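Local coordinates for protein AA9 family lytic polysaccharide monooxygenase cel61B (Hypocrea jecorina, PDB 2VTC) that cleaves glycosidic bonds of crystalline and amorphous polysaccharides by oxidation, using one copper ion, a reducing agent and O2 or H2O2, at residues Tyr42-Gln45 with His49-Asn52; Asp75-Lys80 with Val127-Leu132; Trp106-Gly111 with Gln193-Cys198. All blocks are in the same frame, centred on the assembly; numbering follows the deposited sequence.

Contact 1 (Tyr42-Gln45 with His49-Asn52); sequences YQKQ and HFPN
The Phe50 ring meets Lys44 at its CD2 and CE2 atoms. The nearest approach is Lys44 CB to Phe50 CD2, 3.9 Å, and Lys44 CD comes equally near to Phe50 CE2. This is a turn-back at the end of helix 38-47, in the connection between strands 31-34 and 89-92 of the AA9 beta-sandwich. The second flat group is the Gln43 amide. Pro51 CD lies to one side of its plane, nearest the nitrogen, with Gln43 NE2 to Pro51 CD 3.5 Å. After the helix the chain returns along it, and Lys44 and His49 are the closest backbone pair, CA to CA 4.7 Å. No direct hydrogen bond joins the two segments. Lys44 lays its aliphatic chain against the Phe50 ring, and the Gln43 amide rests on Pro51. Phe50 CG sits between its backbone N and carbonyl carbon (chi1 66°), which brings the ring obliquely against the Lys44 chain. The polar end of Lys44 then leads away. Tyr40, earlier on the same helix, also touches Phe50 and Pro51. Thr47 OG1 bonds to Gln43 O and Thr47 O receives a weak bond from His49 ND1, so the turn has its own polar ties. With an alanine here in place of Gln43, the bridging water would probably lose one of its two acceptors, and Pro51 CD would be left without the amide beside it. That water donates to both, its oxygen 3.3 Å from Gln43 OE1 and 3.1 Å from His49 O.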
ATOM      1  N   TYR A  42       9.081  13.011  14.213  1.00 33.28           N
ATOM      2  CA  TYR A  42       9.453  14.150  15.052  1.00 33.91           C
ATOM      3  C   TYR A  42      10.403  13.722  16.176  1.00 34.48           C
ATOM      4  O   TYR A  42      11.340  14.460  16.497  1.00 35.12           O
ATOM      5  CB  TYR A  42       8.208  14.921  15.533  1.00 33.92           C
ATOM      6  CG  TYR A  42       7.562  15.702  14.402  1.00 33.91           C
ATOM      7  CD1 TYR A  42       8.172  16.847  13.889  1.00 34.10           C
ATOM      8  CD2 TYR A  42       6.357  15.282  13.824  1.00 33.47           C
ATOM      9  CE1 TYR A  42       7.606  17.563  12.826  1.00 34.87           C
ATOM     10  CE2 TYR A  42       5.773  15.999  12.763  1.00 33.96           C
ATOM     11  CZ  TYR A  42       6.401  17.133  12.267  1.00 34.84           C
ATOM     12  OH  TYR A  42       5.852  17.860  11.228  1.00 34.79           O
ATOM     13  N   GLN A  43      10.185  12.528  16.731  1.00 34.88           N
ATOM     14  CA  GLN A  43      11.162  11.895  17.625  1.00 35.47           C
ATOM     15  C   GLN A  43      12.547  11.909  16.987  1.00 35.41           C
ATOM     16  O   GLN A  43      13.525  12.331  17.615  1.00 35.33           O
ATOM     17  CB  GLN A  43      10.781  10.448  17.940  1.00 35.95           C
ATOM     18  CG  GLN A  43       9.844  10.232  19.127  1.00 37.84           C
ATOM     19  CD  GLN A  43      10.021   8.854  19.755  1.00 39.72           C
ATOM     20  OE1 GLN A  43      11.139   8.462  20.125  1.00 41.56           O
ATOM     21  NE2 GLN A  43       8.926   8.118  19.890  1.00 39.93           N
ATOM     22  N   LYS A  44      12.630  11.455  15.737  1.00 35.25           N
ATOM     23  CA  LYS A  44      13.906  11.375  15.038  1.00 35.40           C
ATOM     24  C   LYS A  44      14.542  12.757  14.833  1.00 35.87           C
ATOM     25  O   LYS A  44      15.755  12.913  14.990  1.00 35.53           O
ATOM     26  CB  LYS A  44      13.771  10.622  13.706  1.00 35.62           C
ATOM     27  CG  LYS A  44      15.118  10.379  13.029  1.00 35.97           C
ATOM     28  CD  LYS A  44      14.996   9.607  11.737  1.00 37.01           C
ATOM     29  CE  LYS A  44      16.362   9.150  11.236  1.00 38.88           C
ATOM     30  NZ  LYS A  44      17.107  10.257  10.594  1.00 39.21           N
ATOM     31  N   GLN A  45      13.729  13.759  14.501  1.00 36.04           N
ATOM     32  CA  GLN A  45      14.240  15.126  14.356  1.00 36.95           C
ATOM     33  C   GLN A  45      14.835  15.635  15.663  1.00 36.76           C
ATOM     34  O   GLN A  45      15.869  16.295  15.654  1.00 36.99           O
ATOM     35  CB  GLN A  45      13.147  16.095  13.882  1.00 36.88           C
ATOM     36  CG  GLN A  45      12.682  15.864  12.463  1.00 39.45           C
ATOM     37  CD  GLN A  45      13.827  15.819  11.461  1.00 41.77           C
ATOM     38  OE1 GLN A  45      14.151  14.755  10.919  1.00 42.97           O
ATOM     39  NE2 GLN A  45      14.456  16.971  11.223  1.00 43.58           N
ATOM     40  N   HIS A  49      16.786   9.276  16.985  1.00 30.66           N
ATOM     41  CA  HIS A  49      16.304   7.886  17.034  1.00 30.07           C
ATOM     42  C   HIS A  49      14.777   7.823  17.232  1.00 29.42           C
ATOM     43  O   HIS A  49      14.155   8.819  17.628  1.00 30.03           O
ATOM     44  CB  HIS A  49      17.023   7.103  18.155  1.00 30.29           C
ATOM     45  CG  HIS A  49      18.496   7.370  18.233  1.00 31.74           C
ATOM     46  ND1 HIS A  49      19.015   8.492  18.846  1.00 33.28           N
ATOM     47  CD2 HIS A  49      19.561   6.674  17.761  1.00 33.63           C
ATOM     48  CE1 HIS A  49      20.334   8.475  18.753  1.00 34.96           C
ATOM     49  NE2 HIS A  49      20.692   7.383  18.101  1.00 34.25           N
ATOM     50  N   PHE A  50      14.179   6.663  16.945  1.00 28.16           N
ATOM     51  CA  PHE A  50      12.745   6.413  17.182  1.00 27.21           C
ATOM     52  C   PHE A  50      12.515   4.903  17.304  1.00 26.76           C
ATOM     53  O   PHE A  50      13.420   4.136  16.959  1.00 26.80           O
ATOM     54  CB  PHE A  50      11.875   7.029  16.064  1.00 26.93           C
ATOM     55  CG  PHE A  50      12.067   6.388  14.718  1.00 26.48           C
ATOM     56  CD1 PHE A  50      11.196   5.380  14.287  1.00 26.03           C
ATOM     57  CD2 PHE A  50      13.095   6.798  13.875  1.00 25.41           C
ATOM     58  CE1 PHE A  50      11.363   4.785  13.034  1.00 26.41           C
ATOM     59  CE2 PHE A  50      13.277   6.203  12.620  1.00 26.89           C
ATOM     60  CZ  PHE A  50      12.401   5.193  12.203  1.00 25.30           C
ATOM     61  N   PRO A  51      11.335   4.465  17.819  1.00 26.75           N
ATOM     62  CA  PRO A  51      11.053   3.041  18.031  1.00 26.20           C
ATOM     63  C   PRO A  51      11.222   2.191  16.782  1.00 26.19           C
ATOM     64  O   PRO A  51      10.908   2.638  15.670  1.00 26.48           O
ATOM     65  CB  PRO A  51       9.587   3.036  18.481  1.00 26.31           C
ATOM     66  CG  PRO A  51       9.428   4.336  19.156  1.00 26.93           C
ATOM     67  CD  PRO A  51      10.194   5.284  18.277  1.00 26.63           C
ATOM     68  N   ASN A  52      11.731   0.977  16.970  1.00 26.14           N
ATOM     69  CA  ASN A  52      11.957   0.054  15.847  1.00 25.32           C
ATOM     70  C   ASN A  52      10.662  -0.650  15.488  1.00 24.89           C
ATOM     71  O   ASN A  52      10.120  -1.399  16.301  1.00 25.00           O
ATOM     72  CB  ASN A  52      13.078  -0.948  16.182  1.00 25.46           C
ATOM     73  CG  ASN A  52      14.400  -0.258  16.437  1.00 26.35           C
ATOM     74  OD1 ASN A  52      14.793   0.667  15.703  1.00 24.70           O
ATOM     75  ND2 ASN A  52      15.097  -0.685  17.500  1.00 29.81           N
TER
HETATM   76  O   HOH W   1      14.369   8.754  20.727  1.00 38.70           O

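Contact 2 (Asp75-Lys80 with Val127-Leu132)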
ATOM      1  N   ASP A  75       9.874   8.006  -4.857  1.00 15.95           N
ATOM      2  CA  ASP A  75       8.814   8.253  -3.905  1.00 16.19           C
ATOM      3  C   ASP A  75       7.571   7.357  -4.123  1.00 15.04           C
ATOM      4  O   ASP A  75       6.820   7.135  -3.179  1.00 15.38           O
ATOM      5  CB  ASP A  75       8.412   9.734  -3.960  1.00 15.70           C
ATOM      6  CG  ASP A  75       9.307  10.610  -3.067  1.00 18.63           C
ATOM      7  OD1 ASP A  75      10.232  10.053  -2.380  1.00 17.75           O
ATOM      8  OD2 ASP A  75       9.101  11.852  -3.070  1.00 19.45           O
ATOM      9  N   ILE A  76       7.384   6.849  -5.346  1.00 16.02           N
ATOM     10  CA  ILE A  76       6.226   5.960  -5.608  1.00 15.39           C
ATOM     11  C   ILE A  76       6.400   4.563  -4.993  1.00 15.01           C
ATOM     12  O   ILE A  76       5.447   3.822  -4.807  1.00 14.74           O
ATOM     13  CB  ILE A  76       5.895   5.858  -7.134  1.00 14.47           C
ATOM     14  CG1 ILE A  76       4.486   5.259  -7.377  1.00 14.51           C
ATOM     15  CG2 ILE A  76       6.893   4.976  -7.858  1.00 15.95           C
ATOM     16  CD1 ILE A  76       3.330   6.021  -6.663  1.00 15.86           C
ATOM     17  N   VAL A  77       7.634   4.197  -4.648  1.00 15.39           N
ATOM     18  CA  VAL A  77       7.856   2.850  -4.119  1.00 14.89           C
ATOM     19  C   VAL A  77       7.135   2.632  -2.776  1.00 15.06           C
ATOM     20  O   VAL A  77       6.262   1.753  -2.677  1.00 14.93           O
ATOM     21  CB  VAL A  77       9.383   2.529  -3.967  1.00 14.65           C
ATOM     22  CG1 VAL A  77       9.533   1.090  -3.457  1.00 15.69           C
ATOM     23  CG2 VAL A  77      10.147   2.730  -5.288  1.00 15.72           C
ATOM     24  N   CYS A  78       7.481   3.449  -1.773  1.00 14.84           N
ATOM     25  CA  CYS A  78       6.956   3.338  -0.417  1.00 15.50           C
ATOM     26  C   CYS A  78       6.635   4.696   0.216  1.00 15.41           C
ATOM     27  O   CYS A  78       6.586   4.822   1.427  1.00 15.55           O
ATOM     28  CB  CYS A  78       7.915   2.546   0.494  1.00 16.45           C
ATOM     29  SG  CYS A  78       8.001   0.790   0.080  1.00 16.84           S
ATOM     30  N   HIS A  79       6.378   5.681  -0.637  1.00 15.12           N
ATOM     31  CA  HIS A  79       6.007   7.051  -0.236  1.00 16.70           C
ATOM     32  C   HIS A  79       7.256   7.919   0.027  1.00 18.08           C
ATOM     33  O   HIS A  79       8.402   7.492  -0.225  1.00 17.32           O
ATOM     34  CB  HIS A  79       5.003   7.071   0.923  1.00 17.30           C
ATOM     35  CG  HIS A  79       4.017   8.202   0.840  1.00 18.29           C
ATOM     36  ND1 HIS A  79       2.646   8.016   0.894  1.00 22.40           N
ATOM     37  CD2 HIS A  79       4.218   9.534   0.721  1.00 18.85           C
ATOM     38  CE1 HIS A  79       2.050   9.198   0.805  1.00 18.86           C
ATOM     39  NE2 HIS A  79       2.979  10.132   0.691  1.00 23.77           N
ATOM     40  N   LYS A  80       7.033   9.150   0.490  1.00 17.15           N
ATOM     41  CA  LYS A  80       8.078  10.190   0.450  1.00 17.58           C
ATOM     42  C   LYS A  80       9.345   9.886   1.262  1.00 16.49           C
ATOM     43  O   LYS A  80       9.270   9.697   2.481  1.00 17.45           O
ATOM     44  CB  LYS A  80       7.497  11.524   0.909  1.00 17.77           C
ATOM     45  CG  LYS A  80       8.429  12.692   0.669  1.00 18.88           C
ATOM     46  CD  LYS A  80       7.782  14.007   1.117  1.00 23.16           C
ATOM     47  CE  LYS A  80       8.679  15.184   0.818  1.00 23.77           C
ATOM     48  NZ  LYS A  80       8.922  15.310  -0.642  1.00 29.27           N
ATOM     49  N   VAL A 127      17.118  -3.495   2.687  1.00 20.17           N
ATOM     50  CA  VAL A 127      16.932  -3.635   1.251  1.00 19.98           C
ATOM     51  C   VAL A 127      17.070  -2.276   0.536  1.00 19.43           C
ATOM     52  O   VAL A 127      16.809  -1.210   1.135  1.00 20.84           O
ATOM     53  CB  VAL A 127      15.539  -4.302   0.966  1.00 20.17           C
ATOM     54  CG1 VAL A 127      14.409  -3.283   1.122  1.00 19.26           C
ATOM     55  CG2 VAL A 127      15.484  -4.973  -0.378  1.00 21.98           C
ATOM     56  N   ASN A 128      17.502  -2.327  -0.724  1.00 19.50           N
ATOM     57  CA  ASN A 128      17.458  -1.184  -1.621  1.00 19.14           C
ATOM     58  C   ASN A 128      16.051  -1.161  -2.236  1.00 18.30           C
ATOM     59  O   ASN A 128      15.721  -2.010  -3.072  1.00 17.30           O
ATOM     60  CB  ASN A 128      18.529  -1.336  -2.714  1.00 19.96           C
ATOM     61  CG  ASN A 128      18.592  -0.159  -3.689  1.00 21.66           C
ATOM     62  OD1 ASN A 128      19.567  -0.052  -4.462  1.00 25.72           O
ATOM     63  ND2 ASN A 128      17.577   0.710  -3.691  1.00 17.44           N
ATOM     64  N   LYS A 129      15.211  -0.210  -1.789  1.00 17.12           N
ATOM     65  CA  LYS A 129      13.806  -0.174  -2.249  1.00 16.96           C
ATOM     66  C   LYS A 129      13.655  -0.099  -3.772  1.00 16.37           C
ATOM     67  O   LYS A 129      12.680  -0.598  -4.339  1.00 16.03           O
ATOM     68  CB  LYS A 129      13.052   0.989  -1.581  1.00 15.97           C
ATOM     69  CG  LYS A 129      13.424   2.386  -2.066  1.00 16.33           C
ATOM     70  CD  LYS A 129      12.692   3.428  -1.191  1.00 15.93           C
ATOM     71  CE  LYS A 129      12.966   4.817  -1.709  1.00 17.37           C
ATOM     72  NZ  LYS A 129      12.258   5.824  -0.867  1.00 16.87           N
ATOM     73  N   ASN A 130      14.628   0.518  -4.437  1.00 15.93           N
ATOM     74  CA  ASN A 130      14.543   0.728  -5.877  1.00 17.54           C
ATOM     75  C   ASN A 130      14.701  -0.564  -6.697  1.00 17.51           C
ATOM     76  O   ASN A 130      14.370  -0.602  -7.895  1.00 19.02           O
ATOM     77  CB  ASN A 130      15.551   1.806  -6.289  1.00 17.46           C
ATOM     78  CG  ASN A 130      15.310   3.128  -5.567  1.00 18.57           C
ATOM     79  OD1 ASN A 130      16.232   3.709  -4.964  1.00 24.12           O
ATOM     80  ND2 ASN A 130      14.074   3.594  -5.596  1.00 18.95           N
ATOM     81  N   ASN A 131      15.186  -1.620  -6.043  1.00 17.45           N
ATOM     82  CA  ASN A 131      15.332  -2.919  -6.712  1.00 17.87           C
ATOM     83  C   ASN A 131      14.175  -3.866  -6.447  1.00 17.06           C
ATOM     84  O   ASN A 131      14.149  -4.988  -6.959  1.00 17.69           O
ATOM     85  CB  ASN A 131      16.657  -3.584  -6.310  1.00 18.76           C
ATOM     86  CG  ASN A 131      17.853  -2.833  -6.816  1.00 19.98           C
ATOM     87  OD1 ASN A 131      17.765  -2.066  -7.775  1.00 23.27           O
ATOM     88  ND2 ASN A 131      18.985  -3.044  -6.172  1.00 25.37           N
ATOM     89  N   LEU A 132      13.209  -3.420  -5.640  1.00 16.29           N
ATOM     90  CA  LEU A 132      12.036  -4.248  -5.341  1.00 15.44           C
ATOM     91  C   LEU A 132      11.138  -4.380  -6.572  1.00 15.49           C
ATOM     92  O   LEU A 132      10.965  -3.421  -7.331  1.00 15.18           O
ATOM     93  CB  LEU A 132      11.254  -3.684  -4.154  1.00 15.86           C
ATOM     94  CG  LEU A 132      11.952  -3.754  -2.792  1.00 15.45           C
ATOM     95  CD1 LEU A 132      11.159  -2.997  -1.739  1.00 17.65           C
ATOM     96  CD2 LEU A 132      12.173  -5.224  -2.354  1.00 17.23           C
TER
HETATM   97  O   HOH W   2      12.209   8.267  -1.996  1.00 18.53           O
HETATM   98  O   HOH W   3       9.519   5.453  -1.610  1.00 17.01           O
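This is a water-bridged contact between a short helix and a loop. Val77 and Lys129 are the closest backbone pair. The weakly bonded helical turn of 75-78 faces residues 127-132, which lie in the loop between strands 113-119 and 133-143 and hold a 3-10 turn at 129-131. The apolar half is small. Val77 CG1 packs on Lys129 O at 3.7 Å, and Lys129 CB lies a little farther from that same methyl. The other methyl, Val77 CG2, lies 4.0 Å from Asn130 ND2. Lys129 O is already taken by Leu132 N within the 3-10 turn.

The polar half is carried by Lys129. Its CG stands between backbone N and carbonyl carbon (chi1 72°), and the chain beyond is fully extended, so the ammonium is delivered to the helical turn. Three hydrogen-bond partners grip NZ. One is Ala82 O. The second is a water, 2.7 Å from Lys129 NZ, that donates to Asp75 OD1. The third is a water that accepts from Lys129 NZ and Cys78 N and donates to His79 O at 2.7 Å. The lysine charge therefore meets the Asp75 carboxylate through water, with Lys129 NZ and Asp75 OD1 4.9 Å apart. The two charges probably stabilise each other. His79 is the first residue to leave helical angles, with positive phi, and its carbonyl accepts from the shared water.

Trp56 touches both Lys129 and Cys78. Arg177 of strand 172-182 bonds to the carbonyls of Ile76 and Val77, and the Cys78-Cys198 disulfide fixes the helix to strand 193-204.

Contact 3 (Trp106-Gly111 with Gln193-Cys198); sequences WPHPYG and QNYPQC. With NI (nickel (II) ion), chain E.
Tyr195 reaches from strand 193-198 to Trp106 and His108 on the loop 106-111, and its ring ends at the metal. Its CB points to the loop, and CG is set beside the backbone N (chi1 -60°). From CG onward the ring lies against Trp106. Tyr195 CG is 3.6 Å from Trp106 CH2. Tyr195 CD2 meets that atom and Trp106 CZ2, and CD1 and CE1 also approach CH2. Tyr195 CE2 lies by CH2 and CZ2, and CZ is near CH2 and 3.5 Å from nickel. The rim of the indole thus points into the face of the phenol, with CH2 3.4 Å above the ring centre. The planes stand at 86°, a T-shaped stack. The far side of the indole is held by Gln151 of helix 150-156, which accepts a bond from Trp106 NE1.

At the tip, Tyr195 OH binds nickel at 2.5 Å, a longer bond than the 2.1 Å from His108 NE2. Tyr195 OH and His108 NE2 are 3.2 Å apart as fellow ligands, with no hydrogen bond between them. A water and the amino nitrogen and ND1 of His20 are also ligands. Together His20 and His108 make the histidine brace characteristic of LPMOs. Pro107 CG sits over the centre of one face of the His108 ring, 3.6 Å above it, and His184 stacks on His108. Gln193 extends toward the site, its NE2 3.7 Å from His108 NE2. As in relatives, Gln193 and His184 probably bind O2.

Nickel here occupies the site where copper works. The three nitrogen ligands with a longer, and so probably weaker, tyrosine oxygen agree with the family's copper site, in which tyrosine is typically the axial ligand of a metal that cycles between Cu(II) and Cu(I).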
ATOM      1  N   TRP A 106     -10.985   8.103   7.278  1.00 26.15           N
ATOM      2  CA  TRP A 106     -10.525   8.311   5.901  1.00 25.35           C
ATOM      3  C   TRP A 106     -11.450   9.279   5.109  1.00 25.68           C
ATOM      4  O   TRP A 106     -12.656   9.029   5.018  1.00 25.75           O
ATOM      5  CB  TRP A 106     -10.332   6.972   5.167  1.00 24.55           C
ATOM      6  CG  TRP A 106      -9.803   7.114   3.760  1.00 22.56           C
ATOM      7  CD1 TRP A 106     -10.485   6.852   2.603  1.00 21.32           C
ATOM      8  CD2 TRP A 106      -8.489   7.533   3.361  1.00 21.34           C
ATOM      9  NE1 TRP A 106      -9.695   7.092   1.518  1.00 21.97           N
ATOM     10  CE2 TRP A 106      -8.460   7.514   1.947  1.00 22.15           C
ATOM     11  CE3 TRP A 106      -7.332   7.918   4.061  1.00 21.60           C
ATOM     12  CZ2 TRP A 106      -7.316   7.868   1.204  1.00 22.05           C
ATOM     13  CZ3 TRP A 106      -6.196   8.284   3.315  1.00 21.68           C
ATOM     14  CH2 TRP A 106      -6.199   8.257   1.910  1.00 21.11           C
ATOM     15  N   PRO A 107     -10.889  10.395   4.589  1.00 25.52           N
ATOM     16  CA  PRO A 107     -11.639  11.478   3.889  1.00 25.91           C
ATOM     17  C   PRO A 107     -12.362  11.248   2.540  1.00 25.89           C
ATOM     18  O   PRO A 107     -12.936  12.203   2.019  1.00 25.31           O
ATOM     19  CB  PRO A 107     -10.691  12.668   3.905  1.00 26.72           C
ATOM     20  CG  PRO A 107      -9.345  12.047   3.979  1.00 25.20           C
ATOM     21  CD  PRO A 107      -9.467  10.755   4.744  1.00 26.07           C
ATOM     22  N   HIS A 108     -12.190  10.127   1.838  1.00 25.26           N
ATOM     23  CA  HIS A 108     -11.854  10.087   0.401  1.00 24.18           C
ATOM     24  C   HIS A 108     -12.695   8.881  -0.049  1.00 23.53           C
ATOM     25  O   HIS A 108     -12.238   7.742   0.011  1.00 22.83           O
ATOM     26  CB  HIS A 108     -10.395   9.905   0.001  1.00 24.48           C
ATOM     27  CG  HIS A 108      -9.570  11.137   0.171  1.00 24.67           C
ATOM     28  ND1 HIS A 108     -10.056  12.409  -0.067  1.00 24.40           N
ATOM     29  CD2 HIS A 108      -8.287  11.289   0.570  1.00 22.95           C
ATOM     30  CE1 HIS A 108      -9.107  13.290   0.188  1.00 26.44           C
ATOM     31  NE2 HIS A 108      -8.022  12.636   0.569  1.00 22.74           N
ATOM     32  N   PRO A 109     -13.985   9.109  -0.400  1.00 22.53           N
ATOM     33  CA  PRO A 109     -14.882   7.983  -0.689  1.00 22.24           C
ATOM     34  C   PRO A 109     -14.800   7.445  -2.123  1.00 21.26           C
ATOM     35  O   PRO A 109     -15.412   6.404  -2.410  1.00 20.82           O
ATOM     36  CB  PRO A 109     -16.275   8.595  -0.436  1.00 21.90           C
ATOM     37  CG  PRO A 109     -16.120   9.997  -0.902  1.00 22.41           C
ATOM     38  CD  PRO A 109     -14.700  10.404  -0.454  1.00 23.14           C
ATOM     39  N   TYR A 110     -14.048   8.116  -2.989  1.00 20.75           N
ATOM     40  CA  TYR A 110     -13.885   7.716  -4.384  1.00 20.36           C
ATOM     41  C   TYR A 110     -12.526   7.063  -4.660  1.00 20.55           C
ATOM     42  O   TYR A 110     -11.484   7.674  -4.409  1.00 20.91           O
ATOM     43  CB  TYR A 110     -13.999   8.924  -5.310  1.00 21.62           C
ATOM     44  CG  TYR A 110     -15.349   9.637  -5.316  1.00 21.41           C
ATOM     45  CD1 TYR A 110     -16.347   9.241  -6.205  1.00 24.36           C
ATOM     46  CD2 TYR A 110     -15.606  10.701  -4.455  1.00 22.84           C
ATOM     47  CE1 TYR A 110     -17.580   9.901  -6.238  1.00 24.96           C
ATOM     48  CE2 TYR A 110     -16.843  11.366  -4.473  1.00 24.96           C
ATOM     49  CZ  TYR A 110     -17.813  10.946  -5.370  1.00 25.23           C
ATOM     50  OH  TYR A 110     -19.038  11.589  -5.408  1.00 24.72           O
ATOM     51  N   GLY A 111     -12.547   5.860  -5.224  1.00 18.82           N
ATOM     52  CA  GLY A 111     -11.319   5.244  -5.713  1.00 18.11           C
ATOM     53  C   GLY A 111     -11.084   3.808  -5.294  1.00 16.90           C
ATOM     54  O   GLY A 111     -11.645   3.325  -4.288  1.00 16.81           O
ATOM     55  N   GLN A 193      -4.670  10.789  -6.625  1.00 17.30           N
ATOM     56  CA  GLN A 193      -3.813  10.886  -5.437  1.00 17.30           C
ATOM     57  C   GLN A 193      -3.457   9.488  -4.950  1.00 17.20           C
ATOM     58  O   GLN A 193      -4.334   8.778  -4.472  1.00 16.54           O
ATOM     59  CB  GLN A 193      -4.486  11.660  -4.295  1.00 18.00           C
ATOM     60  CG  GLN A 193      -4.840  13.108  -4.657  1.00 19.60           C
ATOM     61  CD  GLN A 193      -5.638  13.865  -3.593  1.00 17.68           C
ATOM     62  OE1 GLN A 193      -5.886  15.071  -3.770  1.00 26.16           O
ATOM     63  NE2 GLN A 193      -6.046  13.211  -2.536  1.00 18.00           N
ATOM     64  N   ASN A 194      -2.155   9.130  -4.958  1.00 15.58           N
ATOM     65  CA  ASN A 194      -1.735   7.788  -4.505  1.00 15.84           C
ATOM     66  C   ASN A 194      -1.240   7.815  -3.058  1.00 15.31           C
ATOM     67  O   ASN A 194      -0.397   8.672  -2.707  1.00 17.01           O
ATOM     68  CB  ASN A 194      -0.609   7.205  -5.394  1.00 15.32           C
ATOM     69  CG  ASN A 194      -1.070   6.793  -6.788  1.00 17.45           C
ATOM     70  OD1 ASN A 194      -0.755   5.675  -7.264  1.00 21.21           O
ATOM     71  ND2 ASN A 194      -1.724   7.690  -7.489  1.00 14.80           N
ATOM     72  N   TYR A 195      -1.705   6.871  -2.247  1.00 16.18           N
ATOM     73  CA  TYR A 195      -1.284   6.763  -0.843  1.00 16.27           C
ATOM     74  C   TYR A 195      -0.673   5.376  -0.573  1.00 15.72           C
ATOM     75  O   TYR A 195      -1.316   4.549   0.053  1.00 16.29           O
ATOM     76  CB  TYR A 195      -2.457   7.001   0.141  1.00 18.01           C
ATOM     77  CG  TYR A 195      -3.131   8.367   0.028  1.00 18.87           C
ATOM     78  CD1 TYR A 195      -2.834   9.388   0.940  1.00 18.04           C
ATOM     79  CD2 TYR A 195      -4.058   8.636  -1.000  1.00 18.43           C
ATOM     80  CE1 TYR A 195      -3.438  10.669   0.827  1.00 20.46           C
ATOM     81  CE2 TYR A 195      -4.676   9.911  -1.119  1.00 19.44           C
ATOM     82  CZ  TYR A 195      -4.362  10.907  -0.198  1.00 20.90           C
ATOM     83  OH  TYR A 195      -4.979  12.151  -0.319  1.00 21.52           O
ATOM     84  N   PRO A 196       0.580   5.139  -1.039  1.00 15.74           N
ATOM     85  CA  PRO A 196       1.219   3.837  -0.770  1.00 15.82           C
ATOM     86  C   PRO A 196       1.829   3.761   0.634  1.00 15.67           C
ATOM     87  O   PRO A 196       2.382   4.749   1.136  1.00 15.78           O
ATOM     88  CB  PRO A 196       2.319   3.752  -1.832  1.00 14.78           C
ATOM     89  CG  PRO A 196       2.729   5.167  -2.077  1.00 15.35           C
ATOM     90  CD  PRO A 196       1.416   5.985  -1.910  1.00 15.96           C
ATOM     91  N   GLN A 197       1.701   2.597   1.249  1.00 15.75           N
ATOM     92  CA  GLN A 197       2.259   2.358   2.569  1.00 15.93           C
ATOM     93  C   GLN A 197       2.913   0.980   2.589  1.00 16.88           C
ATOM     94  O   GLN A 197       2.264  -0.022   2.256  1.00 16.02           O
ATOM     95  CB  GLN A 197       1.142   2.404   3.617  1.00 17.15           C
ATOM     96  CG  GLN A 197       0.556   3.830   3.748  1.00 16.48           C
ATOM     97  CD  GLN A 197       1.455   4.746   4.555  1.00 17.96           C
ATOM     98  OE1 GLN A 197       2.279   5.490   4.010  1.00 19.70           O
ATOM     99  NE2 GLN A 197       1.300   4.698   5.853  1.00 16.68           N
ATOM    100  N   CYS A 198       4.191   0.943   2.982  1.00 16.23           N
ATOM    101  CA  CYS A 198       4.919  -0.328   3.028  1.00 16.59           C
ATOM    102  C   CYS A 198       5.144  -0.854   4.446  1.00 17.00           C
ATOM    103  O   CYS A 198       5.416  -0.085   5.384  1.00 17.72           O
ATOM    104  CB  CYS A 198       6.257  -0.157   2.301  1.00 16.47           C
ATOM    105  SG  CYS A 198       6.115   0.117   0.556  1.00 16.60           S
TER
HETATM  106 NI    NI E1231      -6.297  13.253   1.505  1.00 23.54          NI
HETATM  107  O   HOH W   4      -7.308  14.788   2.619  1.00 27.02           O
HETATM  108  O   HOH W   5      -6.006  13.870   0.504  1.00 11.52           O

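Overall arrangement
From the N terminus, contact 1 comes first. It closes the turn-back at the end of helix 38-47, at the surface, and is finished before either other contact opens. Contact 2 then joins helix 75-78 to the loop before strand 133-143, spanning 46 residues. Within that span lies 106-111, which contact 3 ties, from the loop between strands 96-102 and 113-119, to strand 193-204, so contacts 2 and 3 cross. They also touch: the Cys78-Cys198 disulfide and a probable hydrogen bond from His79 to Pro196 join 75-80 to 193-198. The strand carries a metal ligand and an anchor for the helix. Contact 1 stays apart, its centre 25 Å from that of contact 3.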